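DNA repair protein rhp9/CRB2 (PDB 2FHD) probably binds the methylated tail of histone H4 through its tandem tudor domains, acting in the DNA repair and cell-cycle response to DNA damage. Local coordinates at residues V12-K17 and V44-A49; P20-P25 and Y123-N128; A26-P31 and F139-D144; K79-K84 and I107-E112. One frame throughout, in Å; residues are numbered along the deposited sequence. Where two conformers were deposited one is given.

Interaction 1 of 4, residues V12-K17 and V44-A49; sequences VLAFFK and VQFDDA
The Phe46 ring takes CD1 of Phe16 over one face and the carbonyl oxygen of Ala14 at its edge. Phe16 brings its own edge: CD1 sits 3.9 Å from CE2 of Phe46, displaced toward the rim of that ring. The planes stand at 87° with centroids 5.5 Å apart, a T-shaped pair. Phe16 reaches this position because its CG is anti to the backbone N (chi1 179°). At the Phe46 edge, CE1 lies 3.7 Å from Ala14 O, in the ring plane, so the weakly positive ring hydrogens look toward carbonyl oxygen. The rest of the contact is apolar: Ala14 CB touches Val44 CG1 at 3.6 Å and the ring atom Phe46 CZ at 4.0 Å, while the two valines touch through Val12 CG2 and Val44 CG2, 3.6 Å apart. These small groups belong to the buried core of the first tudor domain, an SH3-like barrel. The strand segments 12-15 and 44-46 run at 92° to one another and do not pair; strand 23-32 lies between them in the sheet and hydrogen-bonds to both. Ala26 of that strand touches Phe46, Ile59 of strand 59-61 packs on both valines, and Ser52 of strand 51-55 also touches Phe46.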
loop_
_atom_site.group_PDB
_atom_site.type_symbol
_atom_site.label_atom_id
_atom_site.label_comp_id
_atom_site.label_asym_id
_atom_site.label_seq_id
_atom_site.Cartn_x
_atom_site.Cartn_y
_atom_site.Cartn_z
ATOM N N VAL A 12 -3.758 6.348 18.383
ATOM C CA VAL A 12 -2.619 7.098 18.908
ATOM C C VAL A 12 -2.674 8.526 18.375
ATOM O O VAL A 12 -3.476 8.821 17.466
ATOM C CB VAL A 12 -1.200 6.402 18.574
ATOM C CG1 VAL A 12 -1.112 5.046 19.360
ATOM C CG2 VAL A 12 -0.991 6.112 17.017
ATOM N N LEU A 13 -1.837 9.372 18.959
ATOM C CA LEU A 13 -1.428 10.626 18.416
ATOM C C LEU A 13 0.042 10.385 17.997
ATOM O O LEU A 13 0.891 10.002 18.817
ATOM C CB LEU A 13 -1.559 11.730 19.483
ATOM C CG LEU A 13 -3.015 12.155 19.801
ATOM C CD1 LEU A 13 -3.146 12.887 21.166
ATOM C CD2 LEU A 13 -3.655 13.060 18.681
ATOM N N ALA A 14 0.334 10.546 16.717
ATOM C CA ALA A 14 1.593 10.149 16.214
ATOM C C ALA A 14 2.190 11.417 15.599
ATOM O O ALA A 14 1.468 12.253 15.037
ATOM C CB ALA A 14 1.397 9.017 15.187
ATOM N N PHE A 15 3.511 11.568 15.706
ATOM C CA PHE A 15 4.193 12.730 15.131
ATOM C C PHE A 15 4.226 12.620 13.623
ATOM O O PHE A 15 4.757 11.638 13.107
ATOM C CB PHE A 15 5.622 12.766 15.628
ATOM C CG PHE A 15 6.464 13.878 15.039
ATOM C CD1 PHE A 15 6.262 15.202 15.410
ATOM C CD2 PHE A 15 7.496 13.588 14.121
ATOM C CE1 PHE A 15 7.078 16.252 14.880
ATOM C CE2 PHE A 15 8.312 14.646 13.563
ATOM C CZ PHE A 15 8.136 15.961 13.984
ATOM N N PHE A 16 3.694 13.619 12.934
ATOM C CA PHE A 16 3.735 13.658 11.502
ATOM C C PHE A 16 5.025 14.330 11.051
ATOM O O PHE A 16 5.261 15.518 11.317
ATOM C CB PHE A 16 2.485 14.337 10.934
ATOM C CG PHE A 16 2.489 14.434 9.434
ATOM C CD1 PHE A 16 2.250 13.306 8.649
ATOM C CD2 PHE A 16 2.765 15.654 8.798
ATOM C CE1 PHE A 16 2.266 13.386 7.220
ATOM C CE2 PHE A 16 2.772 15.751 7.389
ATOM C CZ PHE A 16 2.523 14.591 6.601
ATOM N N LYS A 17 5.843 13.520 10.367
ATOM C CA LYS A 17 7.264 13.777 10.076
ATOM C C LYS A 17 7.488 14.686 8.864
ATOM O O LYS A 17 8.591 15.269 8.716
ATOM C CB LYS A 17 8.024 12.450 9.921
ATOM C CG LYS A 17 8.559 11.871 11.272
ATOM C CD LYS A 17 8.830 10.390 11.317
ATOM C CE LYS A 17 9.262 9.879 10.002
ATOM N NZ LYS A 17 9.702 8.475 10.198
ATOM N N VAL A 44 2.325 3.354 11.834
ATOM C CA VAL A 44 1.150 4.095 12.214
ATOM C C VAL A 44 0.474 4.534 10.903
ATOM O O VAL A 44 1.125 4.743 9.892
ATOM C CB VAL A 44 1.711 5.229 13.113
ATOM C CG1 VAL A 44 1.694 6.567 12.515
ATOM C CG2 VAL A 44 1.551 5.009 14.643
ATOM N N GLN A 45 -0.861 4.611 10.929
ATOM C CA GLN A 45 -1.677 5.127 9.801
ATOM C C GLN A 45 -2.495 6.414 10.167
ATOM O O GLN A 45 -3.278 6.425 11.064
ATOM C CB GLN A 45 -2.620 4.030 9.329
ATOM C CG GLN A 45 -3.170 4.289 7.971
ATOM C CD GLN A 45 -4.020 3.117 7.451
ATOM O OE1 GLN A 45 -4.710 2.407 8.200
ATOM N NE2 GLN A 45 -3.968 2.927 6.165
ATOM N N PHE A 46 -2.304 7.499 9.429
ATOM C CA PHE A 46 -3.080 8.711 9.637
ATOM C C PHE A 46 -4.487 8.534 9.027
ATOM O O PHE A 46 -4.772 7.527 8.351
ATOM C CB PHE A 46 -2.264 9.870 9.070
ATOM C CG PHE A 46 -1.037 10.134 9.883
ATOM C CD1 PHE A 46 -1.154 10.732 11.167
ATOM C CD2 PHE A 46 0.226 9.667 9.458
ATOM C CE1 PHE A 46 -0.015 10.965 11.952
ATOM C CE2 PHE A 46 1.405 9.887 10.260
ATOM C CZ PHE A 46 1.275 10.546 11.495
ATOM N N ASP A 47 -5.355 9.470 9.311
ATOM C CA ASP A 47 -6.791 9.326 9.009
ATOM C C ASP A 47 -7.031 9.530 7.485
ATOM O O ASP A 47 -8.060 9.101 6.971
ATOM C CB ASP A 47 -7.664 10.257 9.914
ATOM C CG ASP A 47 -7.699 9.773 11.402
ATOM O OD1 ASP A 47 -7.273 8.606 11.668
ATOM O OD2 ASP A 47 -8.154 10.531 12.323
ATOM N N ASP A 48 -6.055 10.109 6.770
ATOM C CA ASP A 48 -6.101 10.107 5.300
ATOM C C ASP A 48 -5.480 8.824 4.701
ATOM O O ASP A 48 -5.235 8.777 3.510
ATOM C CB ASP A 48 -5.408 11.291 4.714
ATOM C CG ASP A 48 -3.917 11.302 5.031
ATOM O OD1 ASP A 48 -3.321 10.275 5.442
ATOM O OD2 ASP A 48 -3.289 12.355 4.825
ATOM N N ALA A 49 -5.275 7.789 5.514
ATOM C CA ALA A 49 -4.609 6.547 5.150
ATOM C C ALA A 49 -3.108 6.568 4.875
ATOM O O ALA A 49 -2.548 5.546 4.634
ATOM C CB ALA A 49 -5.427 5.664 4.082
#

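Interaction 2 of 4, residues P20-P25 and Y123-N128; sequences PSFYYP and YVAPVN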
loop_
_atom_site.group_PDB
_atom_site.type_symbol
_atom_site.label_atom_id
_atom_site.label_comp_id
_atom_site.label_asym_id
_atom_site.label_seq_id
_atom_site.Cartn_x
_atom_site.Cartn_y
_atom_site.Cartn_z
ATOM N N PRO A 20 3.842 20.444 7.699
ATOM C CA PRO A 20 3.630 21.156 9.008
ATOM C C PRO A 20 3.866 20.065 10.138
ATOM O O PRO A 20 3.249 18.995 10.060
ATOM C CB PRO A 20 2.147 21.605 8.906
ATOM C CG PRO A 20 1.441 20.360 8.134
ATOM C CD PRO A 20 2.617 19.738 7.223
ATOM N N SER A 21 4.738 20.315 11.126
ATOM C CA SER A 21 5.000 19.267 12.145
ATOM C C SER A 21 4.075 19.342 13.354
ATOM O O SER A 21 4.217 20.227 14.190
ATOM C CB SER A 21 6.492 19.129 12.566
ATOM O OG SER A 21 7.255 20.317 12.410
ATOM N N PHE A 22 3.121 18.409 13.417
ATOM C CA PHE A 22 2.206 18.305 14.535
ATOM C C PHE A 22 2.014 16.830 14.826
ATOM O O PHE A 22 2.351 16.010 13.988
ATOM C CB PHE A 22 0.860 18.984 14.194
ATOM C CG PHE A 22 0.917 20.482 14.173
ATOM C CD1 PHE A 22 0.775 21.218 15.355
ATOM C CD2 PHE A 22 1.057 21.190 12.952
ATOM C CE1 PHE A 22 0.793 22.618 15.322
ATOM C CE2 PHE A 22 1.123 22.608 12.941
ATOM C CZ PHE A 22 0.996 23.301 14.102
ATOM N N TYR A 23 1.518 16.484 16.012
ATOM C CA TYR A 23 0.914 15.166 16.299
ATOM C C TYR A 23 -0.524 15.074 15.812
ATOM O O TYR A 23 -1.370 15.964 16.106
ATOM C CB TYR A 23 0.902 14.845 17.798
ATOM C CG TYR A 23 2.266 14.389 18.313
ATOM C CD1 TYR A 23 3.341 15.297 18.373
ATOM C CD2 TYR A 23 2.492 13.081 18.709
ATOM C CE1 TYR A 23 4.595 14.933 18.802
ATOM C CE2 TYR A 23 3.782 12.679 19.145
ATOM C CZ TYR A 23 4.808 13.630 19.199
ATOM O OH TYR A 23 6.057 13.323 19.653
ATOM N N TYR A 24 -0.831 14.013 15.090
ATOM C CA TYR A 24 -2.199 13.836 14.627
ATOM C C TYR A 24 -2.759 12.503 15.085
ATOM O O TYR A 24 -1.976 11.579 15.380
ATOM C CB TYR A 24 -2.274 13.890 13.097
ATOM C CG TYR A 24 -2.007 15.233 12.484
ATOM C CD1 TYR A 24 -2.994 16.181 12.339
ATOM C CD2 TYR A 24 -0.747 15.549 12.010
ATOM C CE1 TYR A 24 -2.702 17.457 11.761
ATOM C CE2 TYR A 24 -0.457 16.743 11.431
ATOM C CZ TYR A 24 -1.420 17.709 11.305
ATOM O OH TYR A 24 -1.054 18.922 10.666
ATOM N N PRO A 25 -4.102 12.354 15.056
ATOM C CA PRO A 25 -4.760 11.026 15.295
ATOM C C PRO A 25 -4.304 9.953 14.262
ATOM O O PRO A 25 -4.233 10.220 13.068
ATOM C CB PRO A 25 -6.270 11.355 15.161
ATOM C CG PRO A 25 -6.384 12.846 15.504
ATOM C CD PRO A 25 -5.114 13.417 14.813
ATOM N N TYR A 123 -5.449 18.122 16.883
ATOM C CA TYR A 123 -4.036 17.956 16.543
ATOM C C TYR A 123 -3.255 18.692 17.588
ATOM O O TYR A 123 -3.827 19.510 18.317
ATOM C CB TYR A 123 -3.707 18.417 15.134
ATOM C CG TYR A 123 -3.862 19.919 14.865
ATOM C CD1 TYR A 123 -2.754 20.754 14.789
ATOM C CD2 TYR A 123 -5.138 20.495 14.681
ATOM C CE1 TYR A 123 -2.886 22.141 14.526
ATOM C CE2 TYR A 123 -5.286 21.875 14.422
ATOM C CZ TYR A 123 -4.148 22.681 14.330
ATOM O OH TYR A 123 -4.309 24.039 14.054
ATOM N N VAL A 124 -1.976 18.343 17.741
ATOM C CA VAL A 124 -1.234 18.758 18.924
ATOM C C VAL A 124 0.170 19.210 18.593
ATOM O O VAL A 124 0.890 18.543 17.834
ATOM C CB VAL A 124 -1.222 17.670 20.054
ATOM C CG1 VAL A 124 -0.843 18.332 21.400
ATOM C CG2 VAL A 124 -2.582 17.045 20.211
ATOM N N ALA A 125 0.551 20.362 19.142
ATOM C CA ALA A 125 1.873 20.826 18.969
ATOM C C ALA A 125 2.821 19.927 19.755
ATOM O O ALA A 125 2.564 19.597 20.920
ATOM C CB ALA A 125 1.990 22.241 19.418
ATOM N N PRO A 126 3.940 19.558 19.130
ATOM C CA PRO A 126 4.957 18.859 19.917
ATOM C C PRO A 126 5.304 19.524 21.287
ATOM O O PRO A 126 5.553 18.781 22.252
ATOM C CB PRO A 126 6.191 18.846 18.950
ATOM C CG PRO A 126 5.574 18.895 17.578
ATOM C CD PRO A 126 4.371 19.797 17.721
ATOM N N VAL A 127 5.374 20.878 21.397
ATOM C CA VAL A 127 5.664 21.470 22.739
ATOM C C VAL A 127 4.567 21.190 23.744
ATOM O O VAL A 127 4.779 21.126 24.932
ATOM C CB VAL A 127 5.950 23.035 22.777
ATOM C CG1 VAL A 127 7.315 23.378 22.292
ATOM C CG2 VAL A 127 4.879 23.853 22.129
ATOM N N ASN A 128 3.355 21.003 23.259
ATOM C CA ASN A 128 2.268 20.672 24.151
ATOM C C ASN A 128 2.259 19.223 24.526
ATOM O O ASN A 128 1.958 18.894 25.643
ATOM C CB ASN A 128 0.995 21.123 23.514
ATOM C CG ASN A 128 0.891 22.623 23.553
ATOM O OD1 ASN A 128 0.942 23.224 24.646
ATOM N ND2 ASN A 128 0.835 23.245 22.406
#
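Tyr123 can be followed outward from CB, which rests 3.6 Å from CE1 of Tyr24. Next comes CG, still near the same Tyr24 carbon; the Tyr24 and Tyr123 planes are only 21° apart but slid so far that the rings barely overlap. CD1 then meets Phe22 CD1 at 3.6 Å, and CE1 stands 3.8 Å above the centre of the Phe22 ring. Phe22 thus presents its face to the Tyr123 edge, a T-shaped pair with planes at 87°. At the tip, the hydroxyl OH hydrogen-bonds with Gly76 O. A chi1 of 66° sets CG between the backbone N and carbonyl carbon, turning the Tyr123 ring alongside Phe22 and Tyr24, with which it forms an aromatic cluster. Tyr23 and Val124 form a single antiparallel hydrogen-bonded pair: Tyr23 N to Val124 O at 2.8 Å, Val124 N to Tyr23 O at 2.9 Å. Beyond it Pro126, in the first turn of helix 126-129, sets CD 3.6 Å from Ser21 O. Since strand 23-32 belongs to the first tudor domain and Tyr123 to the second, backbone polarity and aromatic packing work together here: the two bonds fix the register, and the rings supply apolar surface joining the two domains.

Interaction 3 of 4, residues A26-P31 and F139-D144; sequences ATLVAP and FSTLKD
The classic beta bulge of strand 23-32 in the first tudor domain, where Val29 and Ala30 both face Lys43, takes part in this contact: Ala30 meets Lys143 and Asp144 of the irregular segment 139-144, which follows helix 126-129. The tail lays the side chain of Lys143 across the strand. Its CE atom sits 3.4 Å from CG of Leu28, a close approach for two carbons, and 3.7 Å from CA of Ala30. The lysine chain is bent at chi3 (50°) and again at chi4 (-96°), which keeps its end by the strand: NZ stands 3.5 Å from CD2 of Leu28 and 3.6 Å from CD of Pro31. The ammonium thus lies against hydrocarbon, and the contact it makes with this strand is one of packing. Leu28 holds CG anti to its backbone N (chi1 -179°), sending both methyl groups toward the tail. Its CD2 meets CG2 of Thr141 at 4.0 Å, while the hydroxyl of that threonine has its stronger partner in Ser138 OG. Leu28 also packs against Val12 and Tyr42 of the barrel and against Leu137, earlier in the same tail, so the tail covers this leucine at more than one point. Asn10 lies next to Lys143, and Arg5 of the second subunit packs on Asp144. The peptide bond preceding Lys143 is modelled as cis, and several residues of this tail also touch crystal neighbours, so its path may partly reflect the lattice. Past the lysine the tail contributes backbone: the carbonyl oxygen Asp144 O lies 3.3 Å from Ala30 CB and 3.4 Å from Pro31 CD.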
loop_
_atom_site.group_PDB
_atom_site.type_symbol
_atom_site.label_atom_id
_atom_site.label_comp_id
_atom_site.label_asym_id
_atom_site.label_seq_id
_atom_site.Cartn_x
_atom_site.Cartn_y
_atom_site.Cartn_z
ATOM N N ALA A 26 -4.007 8.737 14.708
ATOM C CA ALA A 26 -3.606 7.721 13.762
ATOM C C ALA A 26 -4.012 6.421 14.440
ATOM O O ALA A 26 -4.428 6.416 15.623
ATOM C CB ALA A 26 -2.147 7.799 13.592
ATOM N N THR A 27 -3.877 5.325 13.710
ATOM C CA THR A 27 -3.972 3.972 14.229
ATOM C C THR A 27 -2.581 3.308 14.268
ATOM O O THR A 27 -1.818 3.336 13.287
ATOM C CB THR A 27 -4.899 3.237 13.287
ATOM O OG1 THR A 27 -6.174 3.900 13.343
ATOM C CG2 THR A 27 -5.116 1.746 13.685
ATOM N N LEU A 28 -2.209 2.782 15.431
ATOM C CA LEU A 28 -1.042 1.903 15.559
ATOM C C LEU A 28 -1.309 0.563 14.796
ATOM O O LEU A 28 -2.221 -0.205 15.149
ATOM C CB LEU A 28 -0.714 1.630 17.042
ATOM C CG LEU A 28 0.508 0.744 17.391
ATOM C CD1 LEU A 28 1.696 1.132 16.536
ATOM C CD2 LEU A 28 0.871 0.690 18.901
ATOM N N VAL A 29 -0.513 0.334 13.763
ATOM C CA VAL A 29 -0.730 -0.721 12.819
ATOM C C VAL A 29 0.110 -1.976 13.210
ATOM O O VAL A 29 -0.401 -3.114 13.215
ATOM C CB VAL A 29 -0.411 -0.207 11.340
ATOM C CG1 VAL A 29 -0.413 -1.366 10.385
ATOM C CG2 VAL A 29 -1.415 0.757 10.841
ATOM N N ALA A 30 1.366 -1.770 13.618
ATOM C CA ALA A 30 2.287 -2.846 13.876
ATOM C C ALA A 30 3.586 -2.285 14.470
ATOM O O ALA A 30 4.021 -1.192 14.067
ATOM C CB ALA A 30 2.608 -3.555 12.565
ATOM N N PRO A 31 4.277 -3.093 15.330
ATOM C CA PRO A 31 5.651 -2.813 15.725
ATOM C C PRO A 31 6.563 -3.061 14.511
ATOM O O PRO A 31 6.266 -3.884 13.614
ATOM C CB PRO A 31 5.902 -3.833 16.845
ATOM C CG PRO A 31 5.011 -5.087 16.415
ATOM C CD PRO A 31 3.763 -4.401 15.868
ATOM N N PHE A 139 1.363 -1.702 27.750
ATOM C CA PHE A 139 1.559 -3.137 27.470
ATOM C C PHE A 139 0.357 -3.836 26.822
ATOM O O PHE A 139 0.533 -4.566 25.837
ATOM C CB PHE A 139 1.843 -3.926 28.735
ATOM C CG PHE A 139 2.426 -5.256 28.450
ATOM C CD1 PHE A 139 3.742 -5.356 27.932
ATOM C CD2 PHE A 139 1.658 -6.414 28.612
ATOM C CE1 PHE A 139 4.300 -6.593 27.642
ATOM C CE2 PHE A 139 2.201 -7.650 28.308
ATOM C CZ PHE A 139 3.525 -7.722 27.818
ATOM N N SER A 140 -0.844 -3.640 27.381
ATOM C CA SER A 140 -2.053 -4.235 26.741
ATOM C C SER A 140 -2.228 -3.906 25.255
ATOM O O SER A 140 -2.733 -4.760 24.546
ATOM C CB SER A 140 -3.352 -3.936 27.482
ATOM O OG SER A 140 -3.436 -2.569 27.748
ATOM N N THR A 141 -1.770 -2.741 24.764
ATOM C CA THR A 141 -1.594 -2.539 23.295
ATOM C C THR A 141 -0.435 -3.413 22.701
ATOM O O THR A 141 0.711 -3.313 23.099
ATOM C CB THR A 141 -1.459 -1.001 22.949
ATOM O OG1 THR A 141 -2.286 -0.209 23.829
ATOM C CG2 THR A 141 -1.854 -0.730 21.482
ATOM N N LEU A 142 -0.759 -4.312 21.761
ATOM C CA LEU A 142 0.133 -5.617 21.398
ATOM C C LEU A 142 -0.686 -6.917 20.784
ATOM O O LEU A 142 -1.496 -7.505 21.539
ATOM C CB LEU A 142 1.068 -6.075 22.578
ATOM C CG LEU A 142 1.534 -7.548 22.306
ATOM C CD1 LEU A 142 2.963 -7.950 22.900
ATOM C CD2 LEU A 142 0.462 -8.755 22.431
ATOM N N LYS A 143 -0.521 -7.380 19.496
ATOM C CA LYS A 143 0.244 -6.788 18.334
ATOM C C LYS A 143 1.290 -7.595 17.516
ATOM O O LYS A 143 2.218 -8.220 18.048
ATOM C CB LYS A 143 0.682 -5.336 18.535
ATOM C CG LYS A 143 -0.559 -4.403 18.235
ATOM C CD LYS A 143 -0.296 -2.925 18.166
ATOM C CE LYS A 143 0.813 -2.677 17.285
ATOM N NZ LYS A 143 1.907 -2.593 18.304
ATOM N N ASP A 144 1.135 -7.519 16.194
ATOM C CA ASP A 144 1.921 -8.336 15.245
ATOM C C ASP A 144 2.883 -7.608 14.308
ATOM O O ASP A 144 2.489 -6.668 13.644
ATOM C CB ASP A 144 0.948 -9.080 14.350
ATOM C CG ASP A 144 0.449 -10.325 14.972
ATOM O OD1 ASP A 144 1.207 -11.332 14.976
ATOM O OD2 ASP A 144 -0.711 -10.339 15.417
#

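Interaction 4 of 4, residues K79-K84 and I107-E112; sequences KHTVVK and ILAHGE. With PO4 (phosphate ion), chain K.
His110 donates from ND1 to the carbonyl oxygen of Lys79 at 2.9 Å, the acceptor tilted 21° out of the imidazole plane. Its CB lies over the face of the His80 ring, 3.8 Å from the centroid, a CH-pi contact. The rings themselves meet edge to face, His110 offering the edge, with planes at 52°. His110 has CG anti to the backbone N (chi1 179°), carrying the ring out beside Lys79. Around this lies the antiparallel pairing of strands 80-86 and 105-110: Thr81 N to Ala109 O at 2.9 Å, and Ala109 N to Thr81 O at 2.8 Å. Farther along, Val83 and Lys84 both face Ile107 in a classic bulge, where Val83 N reaches Ile107 O at 2.6 Å. Val83 CG2 covers Ala109 CB, 3.7 Å away, and Val82 packs on Leu108 and Val70. Outermost, a phosphate takes a 2.9 Å bond from Lys79 N to its O1 and another from Gly76 N of the third subunit, while Lys79 NZ bonds carbonyls of that subunit. Lys79 therefore has both backbone polar atoms engaged, its N by the anion and its O by His110; the nearby phosphate might favour a protonated His110, though its charge is not seen and a charged His80 would work against it.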
loop_
_atom_site.group_PDB
_atom_site.type_symbol
_atom_site.label_atom_id
_atom_site.label_comp_id
_atom_site.label_asym_id
_atom_site.label_seq_id
_atom_site.Cartn_x
_atom_site.Cartn_y
_atom_site.Cartn_z
ATOM N N LYS A 79 -5.291 27.834 20.354
ATOM C CA LYS A 79 -5.047 26.803 21.328
ATOM C C LYS A 79 -6.173 26.753 22.363
ATOM O O LYS A 79 -6.640 27.799 22.781
ATOM C CB LYS A 79 -3.661 27.027 21.981
ATOM C CG LYS A 79 -2.550 26.614 21.079
ATOM C CD LYS A 79 -1.221 26.470 21.776
ATOM C CE LYS A 79 -0.208 26.092 20.749
ATOM N NZ LYS A 79 1.178 25.939 21.295
ATOM N N HIS A 80 -6.578 25.547 22.781
ATOM C CA HIS A 80 -7.675 25.338 23.701
ATOM C C HIS A 80 -7.224 24.401 24.787
ATOM O O HIS A 80 -6.301 23.733 24.585
ATOM C CB HIS A 80 -8.870 24.709 22.919
ATOM C CG HIS A 80 -9.567 25.686 22.035
ATOM N ND1 HIS A 80 -10.774 26.257 22.369
ATOM C CD2 HIS A 80 -9.206 26.238 20.850
ATOM C CE1 HIS A 80 -11.158 27.082 21.407
ATOM N NE2 HIS A 80 -10.211 27.114 20.487
ATOM N N THR A 81 -7.889 24.308 25.917
ATOM C CA THR A 81 -7.628 23.240 26.854
ATOM C C THR A 81 -8.827 22.248 26.798
ATOM O O THR A 81 -9.982 22.607 26.495
ATOM C CB THR A 81 -7.364 23.756 28.325
ATOM O OG1 THR A 81 -8.517 24.499 28.753
ATOM C CG2 THR A 81 -6.273 24.740 28.322
ATOM N N VAL A 82 -8.529 20.993 27.071
ATOM C CA VAL A 82 -9.485 20.008 27.088
ATOM C C VAL A 82 -10.326 20.134 28.347
ATOM O O VAL A 82 -9.850 20.287 29.483
ATOM C CB VAL A 82 -8.813 18.633 26.963
ATOM C CG1 VAL A 82 -9.838 17.512 27.199
ATOM C CG2 VAL A 82 -8.058 18.503 25.555
ATOM N N VAL A 83 -11.627 20.098 28.125
ATOM C CA VAL A 83 -12.551 20.071 29.249
ATOM C C VAL A 83 -12.953 18.632 29.511
ATOM O O VAL A 83 -12.679 18.179 30.564
ATOM C CB VAL A 83 -13.802 21.044 29.050
ATOM C CG1 VAL A 83 -14.759 20.880 30.265
ATOM C CG2 VAL A 83 -13.338 22.482 28.930
ATOM N N LYS A 84 -13.513 17.904 28.551
ATOM C CA LYS A 84 -14.000 16.527 28.759
ATOM C C LYS A 84 -14.169 15.834 27.428
ATOM O O LYS A 84 -14.522 16.457 26.451
ATOM C CB LYS A 84 -15.351 16.543 29.522
ATOM C CG LYS A 84 -16.003 15.148 29.783
ATOM C CD LYS A 84 -17.054 15.092 30.927
ATOM C CE LYS A 84 -16.386 14.725 32.307
ATOM N NZ LYS A 84 -15.875 13.247 32.281
ATOM N N ILE A 107 -15.005 18.445 24.365
ATOM C CA ILE A 107 -15.237 19.836 24.729
ATOM C C ILE A 107 -13.890 20.565 25.080
ATOM O O ILE A 107 -13.084 20.113 25.926
ATOM C CB ILE A 107 -16.225 19.906 25.948
ATOM C CG1 ILE A 107 -17.493 19.108 25.693
ATOM C CG2 ILE A 107 -16.498 21.394 26.367
ATOM C CD1 ILE A 107 -18.306 18.861 27.059
ATOM N N LEU A 108 -13.677 21.685 24.400
ATOM C CA LEU A 108 -12.484 22.530 24.409
ATOM C C LEU A 108 -12.815 23.913 24.953
ATOM O O LEU A 108 -13.888 24.427 24.665
ATOM C CB LEU A 108 -12.034 22.713 22.995
ATOM C CG LEU A 108 -11.563 21.418 22.349
ATOM C CD1 LEU A 108 -11.026 21.688 20.945
ATOM C CD2 LEU A 108 -10.493 20.739 23.234
ATOM N N ALA A 109 -11.899 24.521 25.722
ATOM C CA ALA A 109 -12.088 25.850 26.322
ATOM C C ALA A 109 -11.000 26.785 25.887
ATOM O O ALA A 109 -9.833 26.417 25.715
ATOM C CB ALA A 109 -12.116 25.760 27.843
ATOM N N HIS A 110 -11.390 28.016 25.644
ATOM C CA HIS A 110 -10.430 29.065 25.355
ATOM C C HIS A 110 -10.913 30.231 26.125
ATOM O O HIS A 110 -11.744 31.031 25.676
ATOM C CB HIS A 110 -10.269 29.404 23.902
ATOM C CG HIS A 110 -9.290 30.501 23.666
ATOM N ND1 HIS A 110 -7.933 30.280 23.584
ATOM C CD2 HIS A 110 -9.466 31.842 23.498
ATOM C CE1 HIS A 110 -7.317 31.435 23.383
ATOM N NE2 HIS A 110 -8.224 32.394 23.322
ATOM N N GLY A 111 -10.315 30.337 27.298
ATOM C CA GLY A 111 -10.820 31.152 28.316
ATOM C C GLY A 111 -11.784 30.207 29.012
ATOM O O GLY A 111 -11.475 29.003 29.352
ATOM N N GLU A 112 -12.961 30.764 29.205
ATOM C CA GLU A 112 -14.060 30.030 29.693
ATOM C C GLU A 112 -15.159 29.946 28.618
ATOM O O GLU A 112 -16.300 29.716 28.939
ATOM C CB GLU A 112 -14.582 30.806 30.858
ATOM C CG GLU A 112 -14.726 32.303 30.538
ATOM C CD GLU A 112 -15.099 33.044 31.787
ATOM O OE1 GLU A 112 -14.292 32.867 32.777
ATOM O OE2 GLU A 112 -16.193 33.726 31.766
HETATM P P PO4 K . -3.449 31.162 20.968
HETATM O O1 PO4 K . -3.271 29.943 20.099
HETATM O O2 PO4 K . -2.133 31.949 20.914
HETATM O O3 PO4 K . -4.548 32.054 20.385
HETATM O O4 PO4 K . -3.884 30.775 22.392
HETATM O O HOH W 1 -8.540 27.715 28.523
#

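Interactions 2 and 3 use strand 23-32, and interaction 1 joins the two strands, 11-15 and 41-46, that flank it in the sheet. Interaction 1 touches interaction 2 through Ala14 N and Tyr24 O, 2.9 Å apart, and interaction 3 through Val12 O and Ala26 N, 2.8 Å apart, both probable hydrogen bonds. The centres of interactions 2 and 3 are about 20 Å apart on opposite sides of the chain's centre. Interaction 4 belongs to the second tudor domain, its centre about 17 Å from that of interaction 2, which joins the domains, and about 29 Å from that of interaction 3. Bound phosphates, probably from the crystallisation liquor, lie near interactions 2, 3 and 4.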